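Local coordinates for protein glucose-6-phosphate isomerase (PDB 3QKI) that probably catalyses the reversible conversion of glucose 6-phosphate to fructose 6-phosphate, the isomerase step shared by glycolysis and gluconeogenesis, at residues V245-K250 and F295-D300; A284-T287 and L291-E294; Q383-F388 and E444-K449; L516-L521 and G527-L532; K562-Y567 and I589-Y594. One frame throughout, in Å; residues are numbered along the deposited sequence.

Overall arrangement
The five contacts fall in three places. Contacts 1 and 2 lie side by side, their centres about 5 Å apart, and share the parallel sheet through strands 243-248 and 282-285. Contacts 3 and 4 lie on neighbouring strands 443-448 and 513-518 of the mixed sheet. Their centres are nearest the chain's centre, about 12 Å from it, and about 33 Å separate the centres of contacts 1 and 3. All touching residues of contacts 2, 3 and 4 are buried; in contact 1 Phe295 is partly exposed. Contact 5 lies farthest out, about 34 Å from the chain's centre. It joins two helices, and water adds a polar link to its apolar packing. Contacts 3, 4 and 5 also reach the second subunit.

Contact 1 (V245-K250 and F295-D300); sequences VIIISK and FGISRD
Ile247 sets its CD1 methyl against the ring of Phe295. CD1 comes to 3.5 Å from Phe295 CE2 and stands oblique to the ring. The two side chains approach from opposite directions. Ile247 belongs to strand 243-248 of the five-stranded parallel sheet, in an alpha/beta fold consistent with the sugar isomerase (SIS) domains of the family. Phe295 and Ile297 lie where helix 289-295, packed on the sheet, gives way to the loop before strand 302-303. Their side chains also touch Met282 and Ala284 of strand 282-285, the neighbour of strand 243-248.

In Ile247, chi1 (-51°) and the extended chi2 (153°) put CD1 at the far end of the chain, where it meets both partners. Phe295 has its ring anti to the backbone N (chi1 -156°), which brings the ring to the end of Ile247. Gly296 then breaks the helix in a Schellman motif with positive phi. One residue later, Ile297 comes back toward the sheet.

Ala261 of helix 255-268 packs on both Ile247 and Phe295. Lys265 of the same helix makes a cation-pi contact with the Phe295 ring and also bonds to Phe295 O. Phe252 touches both Ile247 and Ile297.

The strand leads on to the substrate site. Ser249 and Lys250 bind fructose 6-phosphate, as seen in a crystal structure of this protein; no sugar is bound to this chain. Here Ser249 OG is hydrogen-bonded to Thr254 OG1 and Phe252 N, and Lys250 NZ to Thr287 OG1. The second apolar touch is between two methyls: Ile297 CD1 meets Ile247 CD1 at 4.0 Å.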
# COMPACT_ATOMS: atom_id res chain seq x y z
N VAL A 245 24.59 9.11 -7.73
CA VAL A 245 23.59 9.64 -6.83
C VAL A 245 22.84 10.79 -7.52
O VAL A 245 23.47 11.75 -7.97
CB VAL A 245 24.25 10.06 -5.50
CG1 VAL A 245 23.24 10.66 -4.54
CG2 VAL A 245 24.97 8.87 -4.85
N ILE A 246 21.51 10.68 -7.60
CA ILE A 246 20.66 11.72 -8.19
C ILE A 246 19.84 12.37 -7.08
O ILE A 246 19.04 11.69 -6.45
CB ILE A 246 19.76 11.20 -9.34
CG1 ILE A 246 20.59 10.44 -10.40
CG2 ILE A 246 18.91 12.34 -9.97
CD1 ILE A 246 19.77 9.79 -11.54
N ILE A 247 20.04 13.69 -6.85
CA ILE A 247 19.33 14.45 -5.83
C ILE A 247 18.22 15.27 -6.51
O ILE A 247 18.51 16.13 -7.35
CB ILE A 247 20.29 15.30 -4.96
CG1 ILE A 247 21.46 14.43 -4.42
CG2 ILE A 247 19.53 15.95 -3.80
CD1 ILE A 247 22.75 15.24 -4.15
N ILE A 248 16.96 14.97 -6.18
CA ILE A 248 15.80 15.59 -6.80
C ILE A 248 15.08 16.49 -5.83
O ILE A 248 14.48 16.02 -4.85
CB ILE A 248 14.85 14.53 -7.43
CG1 ILE A 248 15.64 13.61 -8.41
CG2 ILE A 248 13.70 15.27 -8.17
CD1 ILE A 248 15.27 12.24 -8.42
N SER A 249 15.15 17.82 -6.09
CA SER A 249 14.53 18.85 -5.25
C SER A 249 14.56 20.15 -6.01
O SER A 249 15.65 20.65 -6.32
CB SER A 249 15.29 19.02 -3.92
OG SER A 249 14.83 20.16 -3.22
N LYS A 250 13.37 20.72 -6.30
CA LYS A 250 13.31 22.00 -7.03
C LYS A 250 14.16 23.11 -6.34
O LYS A 250 15.01 23.73 -6.99
CB LYS A 250 11.85 22.44 -7.21
CG LYS A 250 11.65 23.70 -8.06
CD LYS A 250 11.96 23.49 -9.54
CE LYS A 250 11.27 24.51 -10.43
NZ LYS A 250 11.85 25.88 -10.28
N PHE A 295 26.82 22.51 -3.12
CA PHE A 295 26.81 21.09 -2.80
C PHE A 295 27.98 20.36 -3.47
O PHE A 295 28.34 19.25 -3.06
CB PHE A 295 25.45 20.46 -3.19
CG PHE A 295 25.12 19.20 -2.42
CD1 PHE A 295 24.53 19.27 -1.17
CD2 PHE A 295 25.45 17.95 -2.93
CE1 PHE A 295 24.25 18.10 -0.44
CE2 PHE A 295 25.22 16.79 -2.19
CZ PHE A 295 24.61 16.87 -0.96
N GLY A 296 28.57 20.98 -4.49
CA GLY A 296 29.69 20.39 -5.21
C GLY A 296 29.26 19.63 -6.45
O GLY A 296 30.02 18.81 -6.96
N ILE A 297 28.06 19.93 -6.97
CA ILE A 297 27.56 19.33 -8.19
C ILE A 297 28.00 20.20 -9.38
O ILE A 297 27.85 21.42 -9.34
CB ILE A 297 26.03 19.11 -8.11
CG1 ILE A 297 25.72 18.05 -7.02
CG2 ILE A 297 25.45 18.67 -9.47
CD1 ILE A 297 24.36 18.11 -6.49
N SER A 298 28.59 19.58 -10.39
CA SER A 298 29.03 20.27 -11.60
C SER A 298 27.82 20.80 -12.39
O SER A 298 26.73 20.26 -12.29
CB SER A 298 29.90 19.33 -12.43
OG SER A 298 29.82 19.58 -13.82
N ARG A 299 28.01 21.88 -13.16
CA ARG A 299 26.94 22.50 -13.96
C ARG A 299 26.36 21.64 -15.02
O ARG A 299 25.17 21.79 -15.35
CB ARG A 299 27.38 23.85 -14.55
CG ARG A 299 27.59 24.92 -13.48
CD ARG A 299 26.34 25.08 -12.63
NE ARG A 299 25.84 26.45 -12.64
CZ ARG A 299 25.07 26.97 -13.58
NH1 ARG A 299 24.66 26.23 -14.60
NH2 ARG A 299 24.70 28.24 -13.50
N ASP A 300 27.16 20.74 -15.57
CA ASP A 300 26.68 19.81 -16.59
C ASP A 300 25.81 18.74 -15.96
O ASP A 300 25.16 17.98 -16.68
CB ASP A 300 27.86 19.13 -17.28
CG ASP A 300 28.66 20.04 -18.18
OD1 ASP A 300 29.77 19.62 -18.61
OD2 ASP A 300 28.18 21.18 -18.47

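Contact 2 (A284-T287 and L291-E294); sequences AVST and LTDE
A beta-alpha-beta unit is held here at its first turn, where strand 282-285 leads into helix 289-295 on the way to strand 302-303. Thr292, in the first turn of the helix, meets Ala284 and Ser286 on the strand side. The touching group is the Thr292 CG2 methyl. It lies 3.7 Å from Ala284 CB and 4.0 Å from Ser286 CB. It thus bridges Ala284 near the strand's end and Ser286 just beyond the strand, two residues apart and turned to the same side. Val285, between them, turns to the other side.

The first torsion of Thr292 (chi1 58°) explains the split of its branches. CG2 points at the strand. OG1 sits between the backbone N and the carbonyl carbon, and it bonds to the carbonyl O of Leu289 one helical turn back.

Ser286 gives the contact mainly its CB. Its OG is engaged elsewhere: Ser249 O, Lys250 O and Asn288 N are all hydrogen-bonded to it. Ser286 thus links the end of strand 282-285 to the backbone of two sugar-binding residues, consistent with a second-shell role. The helix packs back on the strand it follows, as in the beta-alpha-beta units of parallel alpha/beta sheets.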
# COMPACT_ATOMS: atom_id res chain seq x y z
N ALA A 284 22.04 16.50 -9.97
CA ALA A 284 20.88 17.12 -9.34
C ALA A 284 19.79 17.38 -10.34
O ALA A 284 20.06 17.69 -11.50
CB ALA A 284 21.28 18.43 -8.66
N VAL A 285 18.54 17.28 -9.89
CA VAL A 285 17.39 17.65 -10.69
C VAL A 285 16.82 18.76 -9.84
O VAL A 285 16.29 18.50 -8.75
CB VAL A 285 16.39 16.50 -10.97
CG1 VAL A 285 15.15 17.04 -11.68
CG2 VAL A 285 17.04 15.40 -11.80
N SER A 286 17.09 20.02 -10.26
CA SER A 286 16.77 21.22 -9.48
C SER A 286 16.91 22.49 -10.34
O SER A 286 17.48 22.44 -11.43
CB SER A 286 17.78 21.35 -8.34
OG SER A 286 17.52 22.43 -7.47
N THR A 287 16.49 23.64 -9.79
CA THR A 287 16.70 24.93 -10.48
C THR A 287 17.54 25.84 -9.62
O THR A 287 17.92 26.93 -10.06
CB THR A 287 15.39 25.59 -10.86
OG1 THR A 287 14.60 25.69 -9.68
CG2 THR A 287 14.67 24.80 -11.91
N LEU A 291 22.71 26.61 -4.94
CA LEU A 291 22.78 25.51 -3.97
C LEU A 291 23.36 24.22 -4.49
O LEU A 291 24.13 23.58 -3.78
CB LEU A 291 21.47 25.34 -3.20
CG LEU A 291 21.12 26.52 -2.26
CD1 LEU A 291 19.93 26.20 -1.46
CD2 LEU A 291 22.26 26.84 -1.27
N THR A 292 23.10 23.89 -5.77
CA THR A 292 23.73 22.71 -6.38
C THR A 292 25.25 22.95 -6.47
O THR A 292 26.03 22.04 -6.17
CB THR A 292 23.08 22.37 -7.74
OG1 THR A 292 23.19 23.49 -8.61
CG2 THR A 292 21.63 21.94 -7.59
N ASP A 293 25.66 24.18 -6.82
CA ASP A 293 27.06 24.59 -6.88
C ASP A 293 27.73 24.41 -5.51
O ASP A 293 28.77 23.75 -5.42
CB ASP A 293 27.16 26.05 -7.34
CG ASP A 293 28.08 26.26 -8.51
OD1 ASP A 293 27.94 25.51 -9.52
OD2 ASP A 293 28.94 27.16 -8.43
N GLU A 294 27.08 24.92 -4.45
CA GLU A 294 27.57 24.82 -3.07
C GLU A 294 27.72 23.37 -2.63
O GLU A 294 28.64 23.05 -1.86
CB GLU A 294 26.59 25.54 -2.12
CG GLU A 294 27.15 26.85 -1.61
CD GLU A 294 26.12 27.82 -1.07
OE1 GLU A 294 26.03 28.94 -1.63
OE2 GLU A 294 25.43 27.49 -0.08

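Contact 3 (Q383-F388 and E444-K449); sequences QNLLKF and ELIGFK
Leu385 pushes its CD1 methyl into the angle between Phe448 and Ile446. The methyl lies at the edge of the Phe448 ring, in the ring plane, 3.6 Å from CE1 and 3.8 Å from CZ. The two side chains cross at about a right angle. The same methyl also rests, more loosely, against Ile446 CG2 at 4.3 Å.

Ile446 is a forked bump. Its CG2 branch meets Leu385, while its CD1 end reaches the Phe388 ring, 3.5 Å from CE2. That methyl stands oblique to the ring. The first torsion (chi1 -59°) turns CG1 and its CD1 toward Phe388 and leaves CG2 for Leu385. Gly447, between Ile446 and Phe448, has no side chain, and both its neighbours point at the loop.

Strand 443-448 runs in the mixed sheet beside strand 375-380. The loop 383-388 leaves that neighbouring strand and ends in helix 388-400, whose Gln394 and Glu398 are seen to bind fructose 6-phosphate in a crystal structure of this protein. The contact thus seats the start of this helix on the sheet. Phe183 of helix 179-197 meets both Leu385 and Phe388.

Gln383 OE1 and Asn384 OD1 are hydrogen-bonded to Asn225 and Arg233 of the second subunit. Across the contact itself only carbon meets carbon, so the fit rests on shape and on the exclusion of water.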
# COMPACT_ATOMS: atom_id res chain seq x y z
N GLN A 383 1.80 -8.03 -11.31
CA GLN A 383 2.76 -7.78 -10.24
C GLN A 383 3.77 -6.64 -10.54
O GLN A 383 4.17 -5.95 -9.60
CB GLN A 383 3.45 -9.07 -9.79
CG GLN A 383 4.30 -8.95 -8.52
CD GLN A 383 3.50 -8.60 -7.27
OE1 GLN A 383 2.28 -8.71 -7.21
NE2 GLN A 383 4.19 -8.14 -6.26
N ASN A 384 4.15 -6.41 -11.83
CA ASN A 384 5.09 -5.33 -12.15
C ASN A 384 4.50 -3.95 -11.90
O ASN A 384 5.25 -3.01 -11.74
CB ASN A 384 5.78 -5.52 -13.51
CG ASN A 384 6.61 -6.78 -13.54
OD1 ASN A 384 7.05 -7.28 -12.51
ND2 ASN A 384 6.80 -7.37 -14.70
N LEU A 385 3.16 -3.86 -11.76
CA LEU A 385 2.47 -2.62 -11.40
C LEU A 385 2.35 -2.46 -9.85
O LEU A 385 1.55 -1.67 -9.39
CB LEU A 385 1.11 -2.52 -12.12
CG LEU A 385 1.20 -2.13 -13.63
CD1 LEU A 385 -0.17 -2.14 -14.27
CD2 LEU A 385 1.81 -0.76 -13.83
N LEU A 386 3.18 -3.19 -9.05
CA LEU A 386 3.14 -3.12 -7.58
C LEU A 386 3.34 -1.71 -7.00
O LEU A 386 2.92 -1.48 -5.87
CB LEU A 386 3.99 -4.20 -6.84
CG LEU A 386 5.52 -4.19 -7.02
CD1 LEU A 386 6.17 -3.47 -5.90
CD2 LEU A 386 6.07 -5.59 -6.92
N LYS A 387 3.93 -0.79 -7.76
CA LYS A 387 4.14 0.58 -7.27
C LYS A 387 3.22 1.61 -7.92
O LYS A 387 3.35 2.80 -7.64
CB LYS A 387 5.63 0.99 -7.38
CG LYS A 387 6.57 0.16 -6.53
CD LYS A 387 6.40 0.42 -5.07
CE LYS A 387 7.31 -0.44 -4.23
NZ LYS A 387 7.05 -0.21 -2.78
N PHE A 388 2.26 1.16 -8.74
CA PHE A 388 1.32 2.06 -9.43
C PHE A 388 0.38 2.76 -8.43
O PHE A 388 0.29 3.98 -8.44
CB PHE A 388 0.54 1.30 -10.52
CG PHE A 388 -0.47 2.12 -11.29
CD1 PHE A 388 -0.07 3.23 -12.04
CD2 PHE A 388 -1.82 1.78 -11.29
CE1 PHE A 388 -1.00 3.97 -12.80
CE2 PHE A 388 -2.75 2.53 -12.04
CZ PHE A 388 -2.33 3.61 -12.79
N GLU A 444 -11.07 -0.42 -9.70
CA GLU A 444 -10.53 -0.14 -11.03
C GLU A 444 -9.51 -1.26 -11.27
O GLU A 444 -8.49 -1.32 -10.57
CB GLU A 444 -9.93 1.27 -11.11
CG GLU A 444 -11.00 2.34 -11.02
CD GLU A 444 -10.57 3.80 -10.95
OE1 GLU A 444 -9.45 4.13 -11.41
OE2 GLU A 444 -11.38 4.63 -10.48
N LEU A 445 -9.86 -2.20 -12.15
CA LEU A 445 -9.06 -3.37 -12.50
C LEU A 445 -8.32 -3.10 -13.80
O LEU A 445 -8.92 -2.59 -14.76
CB LEU A 445 -9.91 -4.65 -12.62
CG LEU A 445 -10.90 -4.99 -11.47
CD1 LEU A 445 -11.57 -6.32 -11.71
CD2 LEU A 445 -10.22 -5.07 -10.15
N ILE A 446 -6.99 -3.37 -13.79
CA ILE A 446 -6.10 -3.14 -14.92
C ILE A 446 -5.45 -4.46 -15.27
O ILE A 446 -4.91 -5.13 -14.38
CB ILE A 446 -5.07 -2.00 -14.62
CG1 ILE A 446 -5.81 -0.69 -14.29
CG2 ILE A 446 -4.12 -1.80 -15.81
CD1 ILE A 446 -5.08 0.27 -13.39
N GLY A 447 -5.59 -4.88 -16.53
CA GLY A 447 -5.06 -6.16 -16.98
C GLY A 447 -4.46 -6.06 -18.35
O GLY A 447 -4.74 -5.10 -19.09
N PHE A 448 -3.61 -7.05 -18.70
CA PHE A 448 -2.91 -7.13 -19.98
C PHE A 448 -3.12 -8.48 -20.63
O PHE A 448 -3.35 -9.48 -19.94
CB PHE A 448 -1.41 -6.85 -19.79
CG PHE A 448 -1.18 -5.50 -19.15
CD1 PHE A 448 -1.14 -5.37 -17.76
CD2 PHE A 448 -1.06 -4.35 -19.92
CE1 PHE A 448 -1.00 -4.11 -17.17
CE2 PHE A 448 -0.93 -3.10 -19.32
CZ PHE A 448 -0.89 -2.99 -17.95
N LYS A 449 -3.04 -8.51 -21.97
CA LYS A 449 -3.19 -9.75 -22.74
C LYS A 449 -1.94 -10.61 -22.65
O LYS A 449 -2.03 -11.84 -22.74
CB LYS A 449 -3.49 -9.43 -24.21
CG LYS A 449 -4.94 -9.00 -24.45
CD LYS A 449 -5.16 -8.58 -25.92
CE LYS A 449 -4.90 -9.74 -26.88
NZ LYS A 449 -5.52 -9.52 -28.21

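Contact 4 (L516-L521 and G527-L532); sequences LLFDEL and GLLLSL
This is strand-on-helix packing in the buried core of the mixed sheet, between strand 513-518 and helix 523-543, which follows it directly in the chain. Leu516 and Phe518 both point from the strand to the helix. The axes of segments 516-518 and 527-532 pass 11.5 Å apart, and their directions are nearly antiparallel (157°). The contact buries 232 Å², the largest area of the five.

Leu516 and Leu532 reach toward each other tip to tip. Leu532 CD2 stands before the fork of Leu516, 3.9 Å from both CD1 and CD2. The fit is that of a methyl set against a pair of methyls.

Phe518 packs beside them. Its CZ lies 4.0 Å from Leu529 CD1, which comes oblique to the ring. The two side chains cross at about a right angle. Leu528 comes from another side, with its CB at the ring edge, near the ring plane, 4.4 Å from CE1. The Phe518 side chain has CG anti to the carbonyl carbon (chi1 -64°), and this carries the ring out to the helix. Leu528 and Leu529 receive the ring, and Leu532 on the same helix face takes Leu516.

The Phe518 ring also meets the rings of Phe448 and Phe64. Leu517 faces the other side of the sheet and packs on Tyr593 of the second subunit. Beyond the helix lies helix 330-349, touched by Leu528 and Leu530 and bonded through Ser531 OG to Asp344. Helix 523-543 thus lies between the sheet and helix 330-349.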
# COMPACT_ATOMS: atom_id res chain seq x y z
N LEU A 516 -9.88 -2.05 -17.32
CA LEU A 516 -8.94 -1.48 -18.29
C LEU A 516 -8.11 -2.66 -18.79
O LEU A 516 -7.37 -3.27 -18.00
CB LEU A 516 -8.03 -0.40 -17.66
CG LEU A 516 -8.69 0.92 -17.27
CD1 LEU A 516 -7.78 1.75 -16.36
CD2 LEU A 516 -9.05 1.75 -18.50
N LEU A 517 -8.27 -3.01 -20.09
CA LEU A 517 -7.55 -4.14 -20.67
C LEU A 517 -6.67 -3.69 -21.82
O LEU A 517 -7.19 -3.27 -22.84
CB LEU A 517 -8.51 -5.30 -21.08
CG LEU A 517 -7.88 -6.55 -21.76
CD1 LEU A 517 -6.79 -7.20 -20.88
CD2 LEU A 517 -8.96 -7.59 -22.07
N PHE A 518 -5.34 -3.80 -21.63
CA PHE A 518 -4.35 -3.40 -22.64
C PHE A 518 -3.80 -4.63 -23.32
O PHE A 518 -3.88 -5.72 -22.77
CB PHE A 518 -3.18 -2.65 -21.96
CG PHE A 518 -3.49 -1.32 -21.29
CD1 PHE A 518 -3.24 -0.12 -21.94
CD2 PHE A 518 -4.01 -1.27 -20.00
CE1 PHE A 518 -3.52 1.11 -21.32
CE2 PHE A 518 -4.27 -0.06 -19.38
CZ PHE A 518 -4.02 1.13 -20.04
N ASP A 519 -3.19 -4.48 -24.50
CA ASP A 519 -2.60 -5.68 -25.11
C ASP A 519 -1.29 -6.08 -24.40
O ASP A 519 -1.09 -7.24 -24.04
CB ASP A 519 -2.42 -5.50 -26.63
CG ASP A 519 -1.42 -4.45 -27.08
OD1 ASP A 519 -1.10 -3.53 -26.27
OD2 ASP A 519 -0.95 -4.53 -28.24
N GLU A 520 -0.43 -5.11 -24.14
CA GLU A 520 0.87 -5.38 -23.54
C GLU A 520 1.28 -4.17 -22.69
O GLU A 520 0.90 -3.05 -23.02
CB GLU A 520 1.86 -5.54 -24.73
CG GLU A 520 3.29 -5.91 -24.39
CD GLU A 520 4.14 -6.22 -25.61
OE1 GLU A 520 3.88 -5.64 -26.69
OE2 GLU A 520 5.09 -7.03 -25.47
N LEU A 521 2.09 -4.38 -21.66
CA LEU A 521 2.66 -3.27 -20.90
C LEU A 521 4.06 -2.99 -21.45
O LEU A 521 5.05 -3.60 -21.04
CB LEU A 521 2.67 -3.53 -19.38
CG LEU A 521 3.19 -2.37 -18.50
CD1 LEU A 521 2.44 -1.04 -18.77
CD2 LEU A 521 3.14 -2.74 -17.03
N GLY A 527 2.96 4.90 -20.77
CA GLY A 527 2.73 6.32 -20.97
C GLY A 527 1.23 6.59 -21.09
O GLY A 527 0.72 7.52 -20.45
N LEU A 528 0.50 5.75 -21.88
CA LEU A 528 -0.96 5.86 -22.00
C LEU A 528 -1.61 5.76 -20.60
O LEU A 528 -2.49 6.55 -20.29
CB LEU A 528 -1.54 4.73 -22.87
CG LEU A 528 -1.29 4.74 -24.36
CD1 LEU A 528 -1.91 3.50 -24.97
CD2 LEU A 528 -1.85 6.02 -25.03
N LEU A 529 -1.16 4.78 -19.77
CA LEU A 529 -1.68 4.55 -18.41
C LEU A 529 -1.42 5.75 -17.48
O LEU A 529 -2.33 6.17 -16.78
CB LEU A 529 -1.13 3.23 -17.82
CG LEU A 529 -1.61 2.82 -16.42
CD1 LEU A 529 -3.11 2.56 -16.38
CD2 LEU A 529 -0.85 1.58 -15.93
N LEU A 530 -0.21 6.30 -17.48
CA LEU A 530 0.11 7.47 -16.66
C LEU A 530 -0.75 8.66 -17.04
O LEU A 530 -1.37 9.27 -16.16
CB LEU A 530 1.60 7.87 -16.77
CG LEU A 530 1.95 9.21 -16.09
CD1 LEU A 530 1.92 9.08 -14.58
CD2 LEU A 530 3.20 9.79 -16.62
N SER A 531 -0.81 8.99 -18.34
CA SER A 531 -1.56 10.15 -18.80
C SER A 531 -3.06 9.98 -18.55
O SER A 531 -3.72 10.95 -18.22
CB SER A 531 -1.26 10.46 -20.26
OG SER A 531 -2.16 11.44 -20.76
N LEU A 532 -3.57 8.75 -18.67
CA LEU A 532 -4.97 8.45 -18.43
C LEU A 532 -5.37 8.90 -17.01
O LEU A 532 -6.38 9.57 -16.85
CB LEU A 532 -5.24 6.93 -18.63
CG LEU A 532 -6.62 6.40 -18.23
CD1 LEU A 532 -7.71 7.11 -18.99
CD2 LEU A 532 -6.71 4.89 -18.41

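Contact 5 (K562-Y567 and I589-Y594); sequences KEVRNY and ILLNYY
Leu591 is the first residue of 589-594 to touch the other helix, and its two methyls part there. CD1 goes to the Tyr567 ring, 4.0 Å from both CE2 and CD2, and stands oblique to it. CD2 goes to Val564 CG1, at 4.2 Å. The leucine carries CG anti to its carbonyl carbon (chi1 -73°), which sends the fork between the two partners. They sit one turn apart on helix 555-573.

Asn592 comes next. Its amide turns back toward the contact. A water donates a hydrogen bond to Asn592 OD1 (2.8 Å) and also bonds to Tyr567 OH (2.7 Å). The water lies in the plane of the Tyr567 ring, at the edge. The phenol end of the tyrosine is thus linked through the water to helix 585-595, while its ring carbons pack on leucine.

This is helix-on-helix packing near the C-terminus. Helices 555-573 and 585-595 are joined by the loop 574-584, from which Tyr581 and Phe583 meet the Tyr567 ring edge-to-face. Helix 555-573 also carries Lys558, seen to bind fructose 6-phosphate in a crystal structure of this protein.

Tyr593 looks away from the contact. Its ring stacks on Tyr65 of the second subunit and makes a cation-pi contact with Lys449 of that subunit. Tyr594 follows, its ring meeting Phe568 of helix 555-573 and its OH hydrogen-bonded to Asp466 OD1 of the second subunit.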
# COMPACT_ATOMS: atom_id res chain seq x y z
N LYS A 562 9.16 21.85 12.96
CA LYS A 562 10.31 22.74 13.12
C LYS A 562 10.45 23.14 14.60
O LYS A 562 11.56 23.17 15.14
CB LYS A 562 10.14 23.95 12.19
CG LYS A 562 11.25 25.00 12.26
CD LYS A 562 11.60 25.59 10.87
CE LYS A 562 10.45 26.24 10.11
NZ LYS A 562 9.89 25.33 9.07
N GLU A 563 9.31 23.37 15.28
CA GLU A 563 9.28 23.69 16.72
C GLU A 563 9.80 22.50 17.56
O GLU A 563 10.57 22.71 18.51
CB GLU A 563 7.86 24.09 17.14
CG GLU A 563 7.77 24.55 18.59
CD GLU A 563 6.41 24.92 19.15
OE1 GLU A 563 5.40 24.80 18.43
OE2 GLU A 563 6.37 25.32 20.34
N VAL A 564 9.39 21.24 17.19
CA VAL A 564 9.84 20.02 17.86
C VAL A 564 11.35 19.85 17.59
O VAL A 564 12.08 19.52 18.53
CB VAL A 564 9.01 18.75 17.48
CG1 VAL A 564 9.55 17.51 18.20
CG2 VAL A 564 7.53 18.93 17.81
N ARG A 565 11.80 20.10 16.33
CA ARG A 565 13.22 20.07 15.93
C ARG A 565 14.08 20.94 16.87
O ARG A 565 15.09 20.44 17.36
CB ARG A 565 13.41 20.50 14.45
CG ARG A 565 14.84 20.36 13.95
CD ARG A 565 14.94 20.26 12.44
NE ARG A 565 14.54 21.48 11.76
CZ ARG A 565 13.99 21.52 10.55
NH1 ARG A 565 13.76 20.40 9.88
NH2 ARG A 565 13.66 22.69 10.01
N ASN A 566 13.67 22.21 17.11
CA ASN A 566 14.39 23.15 17.98
C ASN A 566 14.43 22.68 19.42
O ASN A 566 15.48 22.81 20.06
CB ASN A 566 13.85 24.57 17.89
CG ASN A 566 14.13 25.18 16.56
OD1 ASN A 566 15.23 25.05 16.01
ND2 ASN A 566 13.14 25.86 16.01
N TYR A 567 13.31 22.07 19.89
CA TYR A 567 13.19 21.51 21.22
C TYR A 567 14.14 20.32 21.38
O TYR A 567 14.82 20.23 22.40
CB TYR A 567 11.74 21.10 21.53
CG TYR A 567 11.59 20.62 22.96
CD1 TYR A 567 11.71 21.50 24.03
CD2 TYR A 567 11.35 19.28 23.24
CE1 TYR A 567 11.60 21.06 25.35
CE2 TYR A 567 11.23 18.83 24.55
CZ TYR A 567 11.35 19.72 25.60
OH TYR A 567 11.22 19.27 26.90
N ILE A 589 4.06 14.90 27.86
CA ILE A 589 4.24 13.58 28.46
C ILE A 589 5.04 12.65 27.51
O ILE A 589 6.02 12.02 27.94
CB ILE A 589 2.86 12.99 28.91
CG1 ILE A 589 2.25 13.85 30.06
CG2 ILE A 589 2.96 11.49 29.32
CD1 ILE A 589 0.78 13.61 30.38
N LEU A 590 4.68 12.64 26.22
CA LEU A 590 5.38 11.79 25.25
C LEU A 590 6.77 12.27 24.89
O LEU A 590 7.65 11.44 24.68
CB LEU A 590 4.52 11.46 24.01
CG LEU A 590 3.88 10.07 24.07
CD1 LEU A 590 2.80 10.02 25.10
CD2 LEU A 590 3.24 9.69 22.73
N LEU A 591 6.99 13.59 24.85
CA LEU A 591 8.32 14.15 24.59
C LEU A 591 9.27 13.77 25.72
O LEU A 591 10.42 13.42 25.44
CB LEU A 591 8.30 15.67 24.40
CG LEU A 591 7.71 16.20 23.09
CD1 LEU A 591 7.68 17.69 23.10
CD2 LEU A 591 8.47 15.70 21.87
N ASN A 592 8.78 13.79 26.98
CA ASN A 592 9.56 13.41 28.16
C ASN A 592 9.98 11.95 28.06
O ASN A 592 11.12 11.64 28.37
CB ASN A 592 8.76 13.62 29.46
CG ASN A 592 8.64 15.05 29.92
OD1 ASN A 592 9.48 15.91 29.60
ND2 ASN A 592 7.59 15.33 30.69
N TYR A 593 9.05 11.07 27.61
CA TYR A 593 9.38 9.66 27.43
C TYR A 593 10.39 9.51 26.29
O TYR A 593 11.43 8.88 26.46
CB TYR A 593 8.10 8.82 27.19
CG TYR A 593 8.39 7.36 26.95
CD1 TYR A 593 9.14 6.62 27.86
CD2 TYR A 593 7.90 6.71 25.81
CE1 TYR A 593 9.41 5.27 27.64
CE2 TYR A 593 8.16 5.36 25.59
CZ TYR A 593 8.93 4.65 26.49
OH TYR A 593 9.23 3.32 26.27
N TYR A 594 10.12 10.15 25.14
CA TYR A 594 10.98 10.08 23.96
C TYR A 594 12.44 10.49 24.26
O TYR A 594 13.38 9.87 23.77
CB TYR A 594 10.41 10.93 22.79
CG TYR A 594 11.26 10.84 21.55
CD1 TYR A 594 11.27 9.68 20.76
CD2 TYR A 594 12.16 11.85 21.22
CE1 TYR A 594 12.12 9.56 19.65
CE2 TYR A 594 13.00 11.74 20.11
CZ TYR A 594 12.95 10.60 19.31
OH TYR A 594 13.76 10.50 18.20
O HOH W 1 11.20 16.68 27.59